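Local coordinates for leucine aminopeptidase 2, chloroplastic (PDB 5LHK), which probably removes unsubstituted N-terminal amino acids from peptides, as a manganese-binding aminopeptidase of the M17 family, at residues 259-264 / 371-376; 286-291 / 309-314. All blocks are in the same frame, centred on the assembly; numbering follows the deposited sequence.

Interaction 1: 259-264 / 371-376; sequences VGKGVT and VATLTS. With MN (manganese (II) ion), chain B.
The two-manganese site of this M17 aminopeptidase lies where strand 367-372 of the catalytic-domain sheet ends beside a break in its parallel neighbour 255-263, and Lys261, at that break, carries its amine from the strand pairing to the metal. The parallel register rests on two backbone hydrogen bonds that straddle Gly260: Val371 N gives to Val259 O at 2.8 Å, and Lys261 N gives to Val371 O at 3.1 Å, with an N-H...acceptor angle of 167°. Between them Gly260 CA lies 3.5 Å from Val371 O, a CA-H...O contact. Past the bridge the strands part, and one water bridges the two backbones, donating to Lys261 O and accepting from Thr373 N at 2.9 Å. The lysine starts with CG anti to the backbone N (chi1 177°) and stays extended throughout, which carries it alongside residues 372-374. Its CB rests on Ala372 CB at 3.7 Å, and its NZ is a direct ligand of manganese at 2.4 Å. Asp266, Asp284 and Glu345 bind the same ion, along with a water 2.2 Å from the manganese. Thr373, the centre of an inverse gamma turn, belongs to the second shell: its OG1 hydrogen-bonds OD1 of Asp284. Helix 345-358 packs against Val259 through Leu350 and Val353, helix 440-449 meets Leu374 through Ala444, and strand 306-316 pairs with 255-263 on the edge away from 367-372.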
# COMPACT_ATOMS: atom_id res chain seq x y z
N VAL A 259 34.58 -14.05 -7.73
CA VAL A 259 34.06 -12.69 -7.81
C VAL A 259 33.00 -12.54 -6.73
O VAL A 259 32.02 -13.28 -6.72
CB VAL A 259 33.46 -12.39 -9.19
CG1 VAL A 259 32.91 -10.96 -9.25
CG2 VAL A 259 34.51 -12.58 -10.28
N GLY A 260 33.20 -11.58 -5.83
CA GLY A 260 32.32 -11.40 -4.66
C GLY A 260 31.70 -10.01 -4.60
O GLY A 260 32.42 -9.02 -4.56
N LYS A 261 30.38 -9.95 -4.59
CA LYS A 261 29.67 -8.68 -4.49
C LYS A 261 29.84 -8.07 -3.09
O LYS A 261 29.40 -8.66 -2.11
CB LYS A 261 28.18 -8.88 -4.78
CG LYS A 261 27.35 -7.60 -4.64
CD LYS A 261 25.88 -7.91 -4.64
CE LYS A 261 25.06 -6.69 -4.29
NZ LYS A 261 23.60 -7.00 -4.38
N GLY A 262 30.46 -6.90 -3.03
CA GLY A 262 30.76 -6.22 -1.78
C GLY A 262 30.05 -4.88 -1.60
O GLY A 262 30.68 -3.87 -1.31
N VAL A 263 28.74 -4.87 -1.75
CA VAL A 263 27.98 -3.65 -1.46
C VAL A 263 27.86 -3.59 0.06
O VAL A 263 27.12 -4.36 0.67
CB VAL A 263 26.62 -3.62 -2.16
CG1 VAL A 263 25.83 -2.38 -1.76
CG2 VAL A 263 26.82 -3.64 -3.68
N THR A 264 28.64 -2.70 0.67
CA THR A 264 28.75 -2.66 2.12
C THR A 264 27.49 -2.11 2.76
O THR A 264 27.22 -2.40 3.92
CB THR A 264 29.96 -1.84 2.57
OG1 THR A 264 29.86 -0.50 2.08
CG2 THR A 264 31.24 -2.50 2.07
N VAL A 371 29.81 -14.94 -6.32
CA VAL A 371 28.97 -15.13 -5.14
C VAL A 371 28.41 -13.76 -4.79
O VAL A 371 29.16 -12.79 -4.70
CB VAL A 371 29.78 -15.72 -3.96
CG1 VAL A 371 28.85 -16.09 -2.82
CG2 VAL A 371 30.56 -16.95 -4.42
N ALA A 372 27.09 -13.69 -4.62
CA ALA A 372 26.41 -12.42 -4.49
C ALA A 372 25.07 -12.55 -3.77
O ALA A 372 24.27 -13.44 -4.07
CB ALA A 372 26.20 -11.82 -5.87
N THR A 373 24.83 -11.66 -2.81
CA THR A 373 23.50 -11.45 -2.24
C THR A 373 22.70 -10.59 -3.24
O THR A 373 22.49 -9.38 -3.04
CB THR A 373 23.60 -10.74 -0.88
OG1 THR A 373 24.39 -9.55 -1.02
CG2 THR A 373 24.26 -11.66 0.15
N LEU A 374 22.30 -11.22 -4.34
CA LEU A 374 21.95 -10.45 -5.55
C LEU A 374 20.47 -10.11 -5.67
O LEU A 374 20.10 -8.99 -5.98
CB LEU A 374 22.41 -11.18 -6.82
CG LEU A 374 22.50 -10.32 -8.09
CD1 LEU A 374 23.55 -9.21 -7.96
CD2 LEU A 374 22.81 -11.20 -9.29
N THR A 375 19.62 -11.07 -5.38
CA THR A 375 18.23 -11.00 -5.78
C THR A 375 17.30 -11.27 -4.60
O THR A 375 17.57 -12.12 -3.76
CB THR A 375 18.05 -11.99 -6.95
OG1 THR A 375 18.57 -11.39 -8.16
CG2 THR A 375 16.72 -12.26 -7.20
N SER A 376 16.21 -10.54 -4.55
CA SER A 376 15.18 -10.78 -3.54
C SER A 376 14.03 -11.65 -4.05
O SER A 376 13.21 -12.06 -3.27
CB SER A 376 14.63 -9.45 -3.06
OG SER A 376 14.32 -8.66 -4.19
MN MN B . 22.32 -5.18 -3.47
O HOH W 1 26.99 -9.97 -1.75
O HOH W 2 20.48 -5.70 -4.59

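Interaction 2: 286-291 / 309-314; sequences GGAAAV and GHLPLA
Leu311 CD1 is the methyl on which this helix-to-strand packing turns: it lies 3.9 Å from Ala288 CA and 3.9 Å from Val291 CG1, and so touches two residues one helical turn apart. It also meets Ala288 CB at 4.0 Å. CG of Leu311 stands anti to its carbonyl carbon (chi1 -68°), and from there the branch ending in CD1 extends to the helix although its CB does not point straight at the helix. Val291 and Leu311 run past one another in opposite directions, flank against flank. The valine's CG1, anti to its own backbone N (chi1 169°), extends the contact to Gly309, whose CA is 4.2 Å away; with no side chain there, the methyl approaches the strand backbone directly. At the other end Leu313 CD2 touches Ala288 CB more loosely, at 4.4 Å. The short segments run nearly antiparallel, at 150° between their N-to-C directions, with axes 9.0 Å apart, as expected when the helix of a beta-alpha-beta unit (265-266, 286-301, 306-316) packs back over its following strand. Around this shell, Phe196 of helix 193-207 touches both Ala288 and Leu313, while helix 164-185 meets Ala289. On the other face of the strand His310 and Pro312 meet helix 345-358, so the strand is sandwiched between helices. No hydrogen bond links the two segments, and every touching residue is buried; cohesion therefore comes from hydrophobic packing, while Ala290 N and Val291 N bond within the helix, Ala288's backbone bonds to Lys261, and the strand bonds to its neighbours.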
# COMPACT_ATOMS: atom_id res chain seq x y z
N GLY A 286 27.78 -9.93 1.65
CA GLY A 286 27.93 -11.33 2.05
C GLY A 286 28.69 -12.18 1.04
O GLY A 286 29.43 -13.10 1.42
N GLY A 287 28.52 -11.88 -0.24
CA GLY A 287 29.25 -12.56 -1.29
C GLY A 287 30.73 -12.28 -1.21
O GLY A 287 31.55 -13.20 -1.28
N ALA A 288 31.09 -11.00 -1.06
CA ALA A 288 32.48 -10.60 -0.88
C ALA A 288 33.06 -11.24 0.38
O ALA A 288 34.20 -11.71 0.36
CB ALA A 288 32.61 -9.08 -0.82
N ALA A 289 32.27 -11.28 1.44
CA ALA A 289 32.69 -11.91 2.69
C ALA A 289 33.03 -13.38 2.49
O ALA A 289 34.05 -13.86 2.98
CB ALA A 289 31.62 -11.75 3.75
N ALA A 290 32.16 -14.09 1.77
CA ALA A 290 32.36 -15.51 1.54
C ALA A 290 33.64 -15.80 0.73
O ALA A 290 34.35 -16.76 1.01
CB ALA A 290 31.15 -16.13 0.86
N VAL A 291 33.91 -14.96 -0.26
CA VAL A 291 35.06 -15.10 -1.13
C VAL A 291 36.35 -14.80 -0.35
O VAL A 291 37.32 -15.56 -0.43
CB VAL A 291 34.95 -14.17 -2.37
CG1 VAL A 291 36.26 -14.10 -3.14
CG2 VAL A 291 33.83 -14.64 -3.29
N GLY A 309 40.72 -13.71 -6.05
CA GLY A 309 39.50 -13.07 -5.59
C GLY A 309 39.40 -11.68 -6.20
O GLY A 309 40.40 -10.97 -6.28
N HIS A 310 38.20 -11.30 -6.62
CA HIS A 310 37.93 -10.00 -7.24
C HIS A 310 36.76 -9.42 -6.48
O HIS A 310 35.65 -9.99 -6.50
CB HIS A 310 37.54 -10.17 -8.71
CG HIS A 310 38.50 -11.00 -9.51
ND1 HIS A 310 38.47 -12.37 -9.50
CD2 HIS A 310 39.49 -10.65 -10.37
CE1 HIS A 310 39.41 -12.84 -10.31
NE2 HIS A 310 40.04 -11.81 -10.85
N LEU A 311 37.00 -8.30 -5.79
CA LEU A 311 36.03 -7.74 -4.83
C LEU A 311 35.69 -6.26 -5.10
O LEU A 311 36.39 -5.36 -4.63
CB LEU A 311 36.57 -7.86 -3.40
CG LEU A 311 36.73 -9.21 -2.70
CD1 LEU A 311 35.68 -10.25 -3.08
CD2 LEU A 311 38.13 -9.75 -2.92
N PRO A 312 34.59 -6.00 -5.81
CA PRO A 312 34.11 -4.62 -5.91
C PRO A 312 33.34 -4.22 -4.65
O PRO A 312 32.44 -4.95 -4.22
CB PRO A 312 33.19 -4.66 -7.13
CG PRO A 312 32.64 -6.05 -7.12
CD PRO A 312 33.75 -6.92 -6.61
N LEU A 313 33.71 -3.07 -4.07
CA LEU A 313 33.17 -2.61 -2.80
C LEU A 313 32.59 -1.21 -2.96
O LEU A 313 33.26 -0.30 -3.44
CB LEU A 313 34.26 -2.58 -1.72
CG LEU A 313 35.20 -3.79 -1.65
CD1 LEU A 313 36.23 -3.55 -0.57
CD2 LEU A 313 34.44 -5.07 -1.36
N ALA A 314 31.34 -1.03 -2.54
CA ALA A 314 30.68 0.28 -2.64
C ALA A 314 29.47 0.37 -1.73
O ALA A 314 28.97 -0.65 -1.26
CB ALA A 314 30.26 0.55 -4.08

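How the interactions relate
Of the elements involved, strand 255-263 comes first along the chain from the N terminus, followed by the metal-binding residues Asp266 and Asp284, then helix 286-301 and strand 306-316. Interaction 2 closes the short loop between that helix and strand, 17 residues intervening. The chain continues through helix 345-358 to strand 367-372, where interaction 1 closes a loop of 106 residues, within which interaction 2 is nested. Their centres are 7 Å apart and they meet directly: Gly260 N lies 3.0 Å from His310 O, a probable hydrogen bond between neighbouring strands, and Gly262 CA packs 3.5 Å from Ala288 CB. Together they join three adjacent strands and the helix laid over them beside the metal site.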